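Local coordinates for 336aa long hypothetical dTDP-glucose 4,6-dehydratase (Pyrococcus horikoshii, PDB 2HUN), which probably catalyses the NAD-dependent conversion of dTDP-glucose to its 4-keto-6-deoxy sugar, as a dTDP-glucose 4,6-dehydratase of the extended short-chain dehydrogenase/reductase family, at residues A[31-36]-A[73-78]; A[4-9]-A[17-22]; A[195-200]-A[320-325]. One frame throughout, in Å; residues are numbered along the deposited sequence.

Contact 1 of 3, residues A[31-36]-A[73-78]. With NAD (nicotinamide-adenine-dinucleotide), chain C.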
# COMPACT_ATOMS: atom_id res chain seq x y z
N GLU A 31 -31.28 -6.12 -1.96
CA GLU A 31 -31.46 -4.68 -2.01
C GLU A 31 -30.12 -3.98 -2.18
O GLU A 31 -29.09 -4.46 -1.68
CB GLU A 31 -32.13 -4.17 -0.73
CG GLU A 31 -33.57 -4.61 -0.57
CD GLU A 31 -34.17 -4.12 0.73
OE1 GLU A 31 -34.11 -2.90 0.99
OE2 GLU A 31 -34.68 -4.96 1.51
N VAL A 32 -30.12 -2.85 -2.87
CA VAL A 32 -28.90 -2.11 -3.10
C VAL A 32 -28.98 -0.63 -2.75
O VAL A 32 -29.95 0.05 -3.08
CB VAL A 32 -28.47 -2.23 -4.57
CG1 VAL A 32 -27.36 -1.23 -4.87
CG2 VAL A 32 -28.01 -3.65 -4.88
N ILE A 33 -27.95 -0.16 -2.07
CA ILE A 33 -27.84 1.25 -1.74
C ILE A 33 -26.56 1.63 -2.46
O ILE A 33 -25.50 1.08 -2.17
CB ILE A 33 -27.63 1.50 -0.24
CG1 ILE A 33 -28.88 1.12 0.54
CG2 ILE A 33 -27.28 2.97 -0.03
CD1 ILE A 33 -28.70 1.22 2.04
N ASN A 34 -26.67 2.55 -3.40
CA ASN A 34 -25.53 3.01 -4.18
C ASN A 34 -25.05 4.37 -3.70
O ASN A 34 -25.78 5.35 -3.77
CB ASN A 34 -25.92 3.05 -5.67
CG ASN A 34 -24.92 3.81 -6.52
OD1 ASN A 34 -23.76 3.98 -6.15
ND2 ASN A 34 -25.36 4.25 -7.70
N ILE A 35 -23.82 4.42 -3.19
CA ILE A 35 -23.26 5.68 -2.74
C ILE A 35 -22.22 6.06 -3.78
O ILE A 35 -21.29 5.32 -4.05
CB ILE A 35 -22.63 5.56 -1.33
CG1 ILE A 35 -22.02 6.91 -0.93
CG2 ILE A 35 -21.59 4.45 -1.29
CD1 ILE A 35 -21.51 6.96 0.50
N ASP A 36 -22.43 7.22 -4.39
CA ASP A 36 -21.55 7.71 -5.42
C ASP A 36 -21.55 9.21 -5.28
O ASP A 36 -22.57 9.84 -5.04
CB ASP A 36 -22.05 7.31 -6.81
CG ASP A 36 -20.96 7.36 -7.87
OD1 ASP A 36 -20.48 8.46 -8.20
OD2 ASP A 36 -20.58 6.28 -8.38
N VAL A 73 -23.23 1.76 6.27
CA VAL A 73 -22.59 0.50 6.62
C VAL A 73 -23.35 -0.23 7.72
O VAL A 73 -23.47 -1.46 7.70
CB VAL A 73 -21.11 0.71 7.05
CG1 VAL A 73 -20.60 -0.51 7.79
CG2 VAL A 73 -20.25 0.97 5.82
N ARG A 74 -23.89 0.54 8.67
CA ARG A 74 -24.65 -0.01 9.79
C ARG A 74 -25.84 -0.87 9.36
O ARG A 74 -26.18 -1.83 10.04
CB ARG A 74 -25.22 1.11 10.65
CG ARG A 74 -24.24 1.97 11.40
CD ARG A 74 -25.03 3.04 12.16
NE ARG A 74 -25.98 2.42 13.08
CZ ARG A 74 -27.17 2.93 13.39
NH1 ARG A 74 -27.56 4.09 12.86
NH2 ARG A 74 -27.97 2.29 14.23
N LYS A 75 -26.47 -0.51 8.24
CA LYS A 75 -27.66 -1.23 7.80
C LYS A 75 -27.55 -2.26 6.68
O LYS A 75 -28.57 -2.76 6.22
CB LYS A 75 -28.73 -0.20 7.43
CG LYS A 75 -28.43 0.56 6.15
CD LYS A 75 -29.45 1.66 5.87
CE LYS A 75 -29.15 2.92 6.65
NZ LYS A 75 -29.87 4.08 6.07
N VAL A 76 -26.34 -2.59 6.23
CA VAL A 76 -26.23 -3.57 5.15
C VAL A 76 -25.60 -4.89 5.58
O VAL A 76 -25.01 -4.99 6.65
CB VAL A 76 -25.43 -3.01 3.95
CG1 VAL A 76 -26.16 -1.82 3.34
CG2 VAL A 76 -24.03 -2.61 4.40
N ASP A 77 -25.72 -5.90 4.72
CA ASP A 77 -25.16 -7.23 4.98
C ASP A 77 -23.84 -7.39 4.25
O ASP A 77 -23.00 -8.21 4.63
CB ASP A 77 -26.12 -8.31 4.49
CG ASP A 77 -27.47 -8.22 5.14
OD1 ASP A 77 -27.56 -8.40 6.37
OD2 ASP A 77 -28.45 -7.97 4.41
N GLY A 78 -23.66 -6.61 3.19
CA GLY A 78 -22.44 -6.69 2.41
C GLY A 78 -22.06 -5.35 1.81
O GLY A 78 -22.92 -4.48 1.62
PA NAD C . -15.39 4.79 -13.15
O1A NAD C . -14.43 5.90 -13.23
O2A NAD C . -16.28 4.51 -14.31
O5B NAD C . -16.33 5.06 -11.89
C5B NAD C . -15.84 5.31 -10.56
C4B NAD C . -17.09 5.64 -9.75
O4B NAD C . -16.75 5.86 -8.37
C3B NAD C . -17.76 6.95 -10.26
O3B NAD C . -19.18 6.78 -10.38
C2B NAD C . -17.31 8.00 -9.22
O2B NAD C . -18.16 9.13 -9.06
C1B NAD C . -17.19 7.15 -7.95
N9A NAD C . -16.23 7.68 -6.96
C8A NAD C . -14.94 8.01 -7.14
N7A NAD C . -14.43 8.45 -5.99
C5A NAD C . -15.39 8.41 -5.06
C6A NAD C . -15.46 8.75 -3.68
N6A NAD C . -14.44 9.23 -2.99
N1A NAD C . -16.71 8.55 -3.04
C2A NAD C . -17.81 8.05 -3.75
N3A NAD C . -17.74 7.74 -5.06
C4A NAD C . -16.55 7.92 -5.69
O3 NAD C . -14.46 3.50 -13.03
PN NAD C . -14.68 1.93 -12.96
O1N NAD C . -13.91 1.47 -14.15
O2N NAD C . -16.11 1.57 -12.97
O5D NAD C . -13.85 1.46 -11.66
C5D NAD C . -14.41 0.73 -10.57
C4D NAD C . -13.26 0.08 -9.76
O4D NAD C . -12.66 -1.00 -10.50
C3D NAD C . -12.15 1.08 -9.40
O3D NAD C . -11.77 0.85 -8.01
C2D NAD C . -11.01 0.72 -10.39
O2D NAD C . -9.74 1.03 -9.80
C1D NAD C . -11.25 -0.77 -10.60
N1N NAD C . -10.77 -1.29 -11.90
C2N NAD C . -11.37 -0.92 -13.15
C3N NAD C . -10.87 -1.47 -14.34
C7N NAD C . -11.47 -1.12 -15.72
O7N NAD C . -11.11 -1.77 -16.71
N7N NAD C . -12.38 -0.15 -15.81
C4N NAD C . -9.79 -2.38 -14.30
C5N NAD C . -9.21 -2.74 -13.06
C6N NAD C . -9.69 -2.20 -11.86

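Contact 2 of 3, residues A[4-9]-A[17-22]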
# COMPACT_ATOMS: atom_id res chain seq x y z
N MET A 4 -30.27 -10.22 1.00
CA MET A 4 -29.03 -9.58 1.41
C MET A 4 -29.07 -8.11 0.98
O MET A 4 -29.41 -7.81 -0.16
CB MET A 4 -27.85 -10.31 0.76
CG MET A 4 -26.47 -9.74 1.07
SD MET A 4 -25.15 -10.81 0.42
CE MET A 4 -23.84 -10.50 1.61
N LYS A 5 -28.74 -7.20 1.90
CA LYS A 5 -28.70 -5.77 1.59
C LYS A 5 -27.25 -5.41 1.29
O LYS A 5 -26.37 -5.66 2.10
CB LYS A 5 -29.16 -4.92 2.78
CG LYS A 5 -30.51 -5.28 3.37
CD LYS A 5 -30.89 -4.27 4.45
CE LYS A 5 -31.81 -4.90 5.48
NZ LYS A 5 -32.99 -5.53 4.86
N LEU A 6 -27.01 -4.82 0.12
CA LEU A 6 -25.65 -4.44 -0.25
C LEU A 6 -25.44 -2.95 -0.39
O LEU A 6 -26.32 -2.23 -0.87
CB LEU A 6 -25.25 -5.09 -1.58
CG LEU A 6 -25.28 -6.61 -1.75
CD1 LEU A 6 -24.87 -6.95 -3.18
CD2 LEU A 6 -24.35 -7.27 -0.75
N LEU A 7 -24.27 -2.50 0.02
CA LEU A 7 -23.88 -1.11 -0.14
C LEU A 7 -22.86 -1.19 -1.27
O LEU A 7 -21.83 -1.85 -1.12
CB LEU A 7 -23.19 -0.57 1.11
CG LEU A 7 -22.61 0.84 0.89
CD1 LEU A 7 -23.75 1.84 0.70
CD2 LEU A 7 -21.72 1.23 2.06
N VAL A 8 -23.16 -0.57 -2.40
CA VAL A 8 -22.23 -0.57 -3.53
C VAL A 8 -21.67 0.84 -3.70
O VAL A 8 -22.41 1.76 -4.02
CB VAL A 8 -22.94 -0.98 -4.85
CG1 VAL A 8 -21.97 -0.85 -6.02
CG2 VAL A 8 -23.47 -2.41 -4.75
N THR A 9 -20.36 1.00 -3.48
CA THR A 9 -19.74 2.32 -3.65
C THR A 9 -19.32 2.47 -5.10
O THR A 9 -18.95 1.49 -5.76
CB THR A 9 -18.49 2.52 -2.73
OG1 THR A 9 -17.40 1.74 -3.23
CG2 THR A 9 -18.80 2.11 -1.29
N SER A 17 -22.27 0.16 -12.13
CA SER A 17 -23.60 0.10 -12.73
C SER A 17 -23.89 -1.29 -13.27
O SER A 17 -24.97 -1.83 -13.06
CB SER A 17 -23.73 1.11 -13.87
OG SER A 17 -23.81 2.42 -13.35
N ASN A 18 -22.93 -1.88 -13.97
CA ASN A 18 -23.11 -3.22 -14.49
C ASN A 18 -23.36 -4.20 -13.34
O ASN A 18 -24.20 -5.09 -13.44
CB ASN A 18 -21.87 -3.65 -15.28
CG ASN A 18 -21.93 -3.21 -16.74
OD1 ASN A 18 -22.69 -3.76 -17.53
ND2 ASN A 18 -21.13 -2.22 -17.09
N PHE A 19 -22.63 -4.03 -12.24
CA PHE A 19 -22.78 -4.89 -11.08
C PHE A 19 -24.19 -4.78 -10.50
O PHE A 19 -24.88 -5.78 -10.31
CB PHE A 19 -21.76 -4.52 -9.99
CG PHE A 19 -21.81 -5.41 -8.77
CD1 PHE A 19 -21.32 -6.71 -8.81
CD2 PHE A 19 -22.38 -4.95 -7.59
CE1 PHE A 19 -21.39 -7.54 -7.70
CE2 PHE A 19 -22.46 -5.76 -6.47
CZ PHE A 19 -21.96 -7.06 -6.52
N ILE A 20 -24.61 -3.55 -10.23
CA ILE A 20 -25.94 -3.30 -9.67
C ILE A 20 -27.07 -3.88 -10.52
O ILE A 20 -27.97 -4.54 -9.99
CB ILE A 20 -26.17 -1.79 -9.45
CG1 ILE A 20 -25.22 -1.29 -8.36
CG2 ILE A 20 -27.64 -1.53 -9.10
CD1 ILE A 20 -25.28 0.21 -8.08
N ARG A 21 -27.04 -3.65 -11.83
CA ARG A 21 -28.09 -4.18 -12.70
C ARG A 21 -28.10 -5.71 -12.63
O ARG A 21 -29.16 -6.35 -12.49
CB ARG A 21 -27.85 -3.74 -14.15
CG ARG A 21 -29.02 -4.03 -15.10
CD ARG A 21 -28.82 -3.36 -16.46
NE ARG A 21 -28.64 -1.91 -16.35
CZ ARG A 21 -29.63 -1.02 -16.30
NH1 ARG A 21 -30.90 -1.43 -16.35
NH2 ARG A 21 -29.36 0.27 -16.20
N TYR A 22 -26.92 -6.31 -12.71
CA TYR A 22 -26.77 -7.76 -12.63
C TYR A 22 -27.32 -8.29 -11.30
O TYR A 22 -28.15 -9.20 -11.27
CB TYR A 22 -25.29 -8.13 -12.76
CG TYR A 22 -25.01 -9.60 -12.59
CD1 TYR A 22 -25.06 -10.47 -13.68
CD2 TYR A 22 -24.67 -10.13 -11.34
CE1 TYR A 22 -24.78 -11.83 -13.53
CE2 TYR A 22 -24.40 -11.48 -11.18
CZ TYR A 22 -24.45 -12.32 -12.28
OH TYR A 22 -24.18 -13.66 -12.12

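Contact 3 of 3, residues A[195-200]-A[320-325]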
# COMPACT_ATOMS: atom_id res chain seq x y z
N THR A 195 -13.52 2.51 -30.85
CA THR A 195 -13.40 1.77 -32.10
C THR A 195 -14.77 1.45 -32.71
O THR A 195 -14.97 1.66 -33.91
CB THR A 195 -12.63 0.45 -31.90
OG1 THR A 195 -11.31 0.74 -31.40
CG2 THR A 195 -12.50 -0.30 -33.22
N ILE A 196 -15.69 0.94 -31.91
CA ILE A 196 -17.03 0.60 -32.40
C ILE A 196 -17.73 1.84 -32.95
O ILE A 196 -18.25 1.83 -34.07
CB ILE A 196 -17.90 0.00 -31.28
CG1 ILE A 196 -17.32 -1.34 -30.82
CG2 ILE A 196 -19.33 -0.19 -31.77
CD1 ILE A 196 -17.94 -1.87 -29.56
N ILE A 197 -17.76 2.90 -32.14
CA ILE A 197 -18.40 4.15 -32.54
C ILE A 197 -17.83 4.71 -33.85
O ILE A 197 -18.57 4.95 -34.80
CB ILE A 197 -18.24 5.21 -31.42
CG1 ILE A 197 -19.09 4.81 -30.21
CG2 ILE A 197 -18.63 6.59 -31.94
CD1 ILE A 197 -18.90 5.68 -28.99
N ARG A 198 -16.52 4.90 -33.89
CA ARG A 198 -15.88 5.43 -35.09
C ARG A 198 -16.09 4.55 -36.32
O ARG A 198 -16.34 5.06 -37.41
CB ARG A 198 -14.38 5.62 -34.85
CG ARG A 198 -14.04 6.79 -33.93
CD ARG A 198 -12.54 6.87 -33.66
NE ARG A 198 -11.77 7.23 -34.85
CZ ARG A 198 -11.63 8.47 -35.31
NH1 ARG A 198 -12.21 9.49 -34.68
NH2 ARG A 198 -10.92 8.69 -36.41
N ALA A 199 -16.01 3.23 -36.16
CA ALA A 199 -16.19 2.32 -37.28
C ALA A 199 -17.62 2.40 -37.82
O ALA A 199 -17.83 2.33 -39.03
CB ALA A 199 -15.86 0.90 -36.86
N SER A 200 -18.59 2.53 -36.93
CA SER A 200 -19.98 2.61 -37.36
C SER A 200 -20.21 3.91 -38.13
O SER A 200 -21.21 4.06 -38.83
CB SER A 200 -20.93 2.56 -36.16
OG SER A 200 -20.87 3.76 -35.41
N PRO A 320 -24.18 11.72 -26.06
CA PRO A 320 -23.96 12.94 -25.27
C PRO A 320 -22.53 13.00 -24.72
O PRO A 320 -22.03 14.08 -24.40
CB PRO A 320 -24.97 12.80 -24.13
CG PRO A 320 -26.03 11.93 -24.72
CD PRO A 320 -25.27 10.92 -25.50
N LEU A 321 -21.88 11.85 -24.63
CA LEU A 321 -20.53 11.78 -24.09
C LEU A 321 -19.39 12.00 -25.07
O LEU A 321 -18.29 12.37 -24.65
CB LEU A 321 -20.34 10.44 -23.37
CG LEU A 321 -21.35 10.13 -22.25
CD1 LEU A 321 -21.05 8.75 -21.66
CD2 LEU A 321 -21.29 11.21 -21.18
N VAL A 322 -19.62 11.76 -26.36
CA VAL A 322 -18.56 11.95 -27.34
C VAL A 322 -18.33 13.44 -27.62
O VAL A 322 -19.27 14.24 -27.58
CB VAL A 322 -18.87 11.21 -28.66
CG1 VAL A 322 -18.85 9.71 -28.42
CG2 VAL A 322 -20.22 11.65 -29.20
N ASP A 323 -17.08 13.80 -27.89
CA ASP A 323 -16.73 15.22 -28.10
C ASP A 323 -16.38 15.55 -29.57
O ASP A 323 -17.24 15.84 -30.39
CB ASP A 323 -15.59 15.65 -27.15
CG ASP A 323 -14.50 14.59 -27.08
OD1 ASP A 323 -14.40 13.82 -28.02
OD2 ASP A 323 -13.70 14.62 -26.14
N GLU A 324 -15.07 15.55 -29.87
CA GLU A 324 -14.65 15.93 -31.22
C GLU A 324 -13.32 15.27 -31.56
O GLU A 324 -13.01 14.94 -32.69
CB GLU A 324 -14.48 17.45 -31.26
CG GLU A 324 -14.17 17.96 -32.66
CD GLU A 324 -15.41 18.58 -33.25
OE1 GLU A 324 -15.75 19.70 -32.87
OE2 GLU A 324 -16.05 17.94 -34.09
N ARG A 325 -12.50 15.14 -30.51
CA ARG A 325 -11.31 14.30 -30.59
C ARG A 325 -11.69 12.89 -31.05
O ARG A 325 -10.96 12.20 -31.74
CB ARG A 325 -10.77 14.23 -29.16
CG ARG A 325 -9.31 13.80 -29.05
CD ARG A 325 -8.67 14.37 -27.78
NE ARG A 325 -9.39 15.57 -27.34
CZ ARG A 325 -9.02 16.16 -26.19
NH1 ARG A 325 -8.03 15.67 -25.46
NH2 ARG A 325 -9.66 17.27 -25.79

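Contact 1 of 3, residues A[31-36]-A[73-78]
Ile-33 and Lys-75 meet because of how their chains leave the backbone. In Ile-33, CG1 stands anti to the carbonyl carbon (chi1 -67°), and chi2 of 175° extends CD1 straight out toward residues 73-78. In Lys-75, CG sits between the backbone N and the carbonyl carbon (chi1 71°), which lays its methylenes across the isoleucine tip at about a right angle. The closest pair is Ile-33 CD1 and Lys-75 CD, 3.9 Å apart. Ile-33 CD1 also lies 4.2 Å from Val-76 CG1, so one methyl serves both partners. Contact is by apolar carbon alone. Lys-75 is exposed and lends its aliphatic part as a partial lid. Val-76 is buried and comes from the inner side, where it also touches Leu-7 of the neighbouring strand 5-9. Ile-33 packs on Leu-7 too, and on Val-59 of strand 56-60. The turn after helix 66-74 thus packs on the middle of the strand, at Ile-33.

At the C-terminal end of strand 31-36 the chemistry changes. The carboxylate of Asp-36 takes both hydroxyls of the adenosine ribose of NAD. NAD O2B donates to Asp-36 OD1 at 2.6 Å, and NAD O3B donates to Asp-36 OD2 at 2.5 Å, a very short bond. Leu-38 N also hydrogen-bonds to OD1 and Met-12 N to OD2, which probably helps to fix the carboxylate. An acid at the end of the second strand, gripping the ribose diol, is the hallmark of NAD-binding Rossmann folds.

Contact 2 of 3, residues A[4-9]-A[17-22]
Val-8 of strand 5-9 points its two methyls at Phe-19 and Ile-20 of helix 14-26. This is the first strand and helix of the Rossmann beta-alpha-beta unit, whose second strand is 31-36. The helix runs back along the strand: the axes of strand 5-9 and helix residues 17-22 come within 9.8 Å, and their directions differ by 159°. All four touching residues are buried, and all are apolar.

The side chains share the work by branch. Val-8 CG1, anti to the backbone N (chi1 175°), goes to Ile-20. Val-8 CG2 goes to Phe-19. Val-8 CG2 lies at the edge of the Phe-19 ring, near its plane, 3.9 Å from Phe-19 CE2 and 4.0 Å from Phe-19 CD2. The ring is therefore met at its rim by this methyl and not over a face. Phe-19 has CG anti to its own N (chi1 -178°), which sends the ring toward the strand. Leu-6 CD1, two residues back along the strand, is 4.2 Å from Phe-19 CE2, obliquely. An alanine at Val-8 removes both methyls, which would probably open a gap at the Phe-19 edge and leave Ile-20 with only the CB to pack on here.

Other parts of the fold close round the group. Phe-19 also packs on Val-80 of strand 78-81 and on Ile-227 of helix 220-233. The strand leads into the glycine-rich loop before the helix. Ser-17 of the helix reaches back to it, its OG hydrogen-bonded to Gly-11 O and Gly-13 O. Ile-20 comes in across Val-8 at a slant. Ile-20 CG1 and Ile-20 CD1 each lie 4.0 Å from Val-8 CG1.

Contact 3 of 3, residues A[195-200]-A[320-325]
Helix 191-200 is met by the C-terminal loop that follows helix 315-318, through Ile-197 and Arg-198 on the helix and Val-322 and Arg-325 on the loop. The contact lies away from the NAD site. Its apolar half is a single methyl pair. Ile-197 CD1 comes within 4.1 Å of Val-322 CG1, the two side chains meeting at a slant. In Ile-197, CG1 is anti to the carbonyl carbon (chi1 -70°), and the extended chain beyond it carries CD1 outward to the loop. Val-322 also touches Pro-188.

The polar half belongs to Arg-198. Its chain bends at chi3 (67°), and the guanidinium comes up beside the loop. Arg-198 NH1 is 4.2 Å from Arg-325 O, which is too long for a bond. The bonds of NH1 are made just beyond, to the carbonyl oxygens of Ile-326 and His-328. NH2 bonds to Lys-204 O. Nearer the helix end, Ser-200 OG donates to Ile-197 O at 2.7 Å, tilted 22° from the carbonyl plane.

One buried arginine thus gathers main-chain oxygens from two loops. Its partners here are carbonyls, so its hold probably depends more on the course of the loop backbone than on the side chains there.

Contact 2 is core: all its touching residues are buried. Contacts 1 and 3 are only partly buried. Contacts 1 and 2 belong to the same Rossmann sheet, where strands 31-36 and 5-9 are parallel neighbours, and their centres are 8 Å apart. They also touch directly: Leu-6 N bonds to Glu-31 O, and Asp-77 OD2 to Lys-5 N. Contact 3 stands apart, about 28 Å from contact 2 and 35 Å from contact 1, centre to centre. The chemistry follows the place. Contact 2 is purely apolar, contact 1 pairs an apolar patch with a charged cofactor grip, and contact 3 combines one methyl pair with a separate arginine that is hydrogen-bonded to backbone carbonyls.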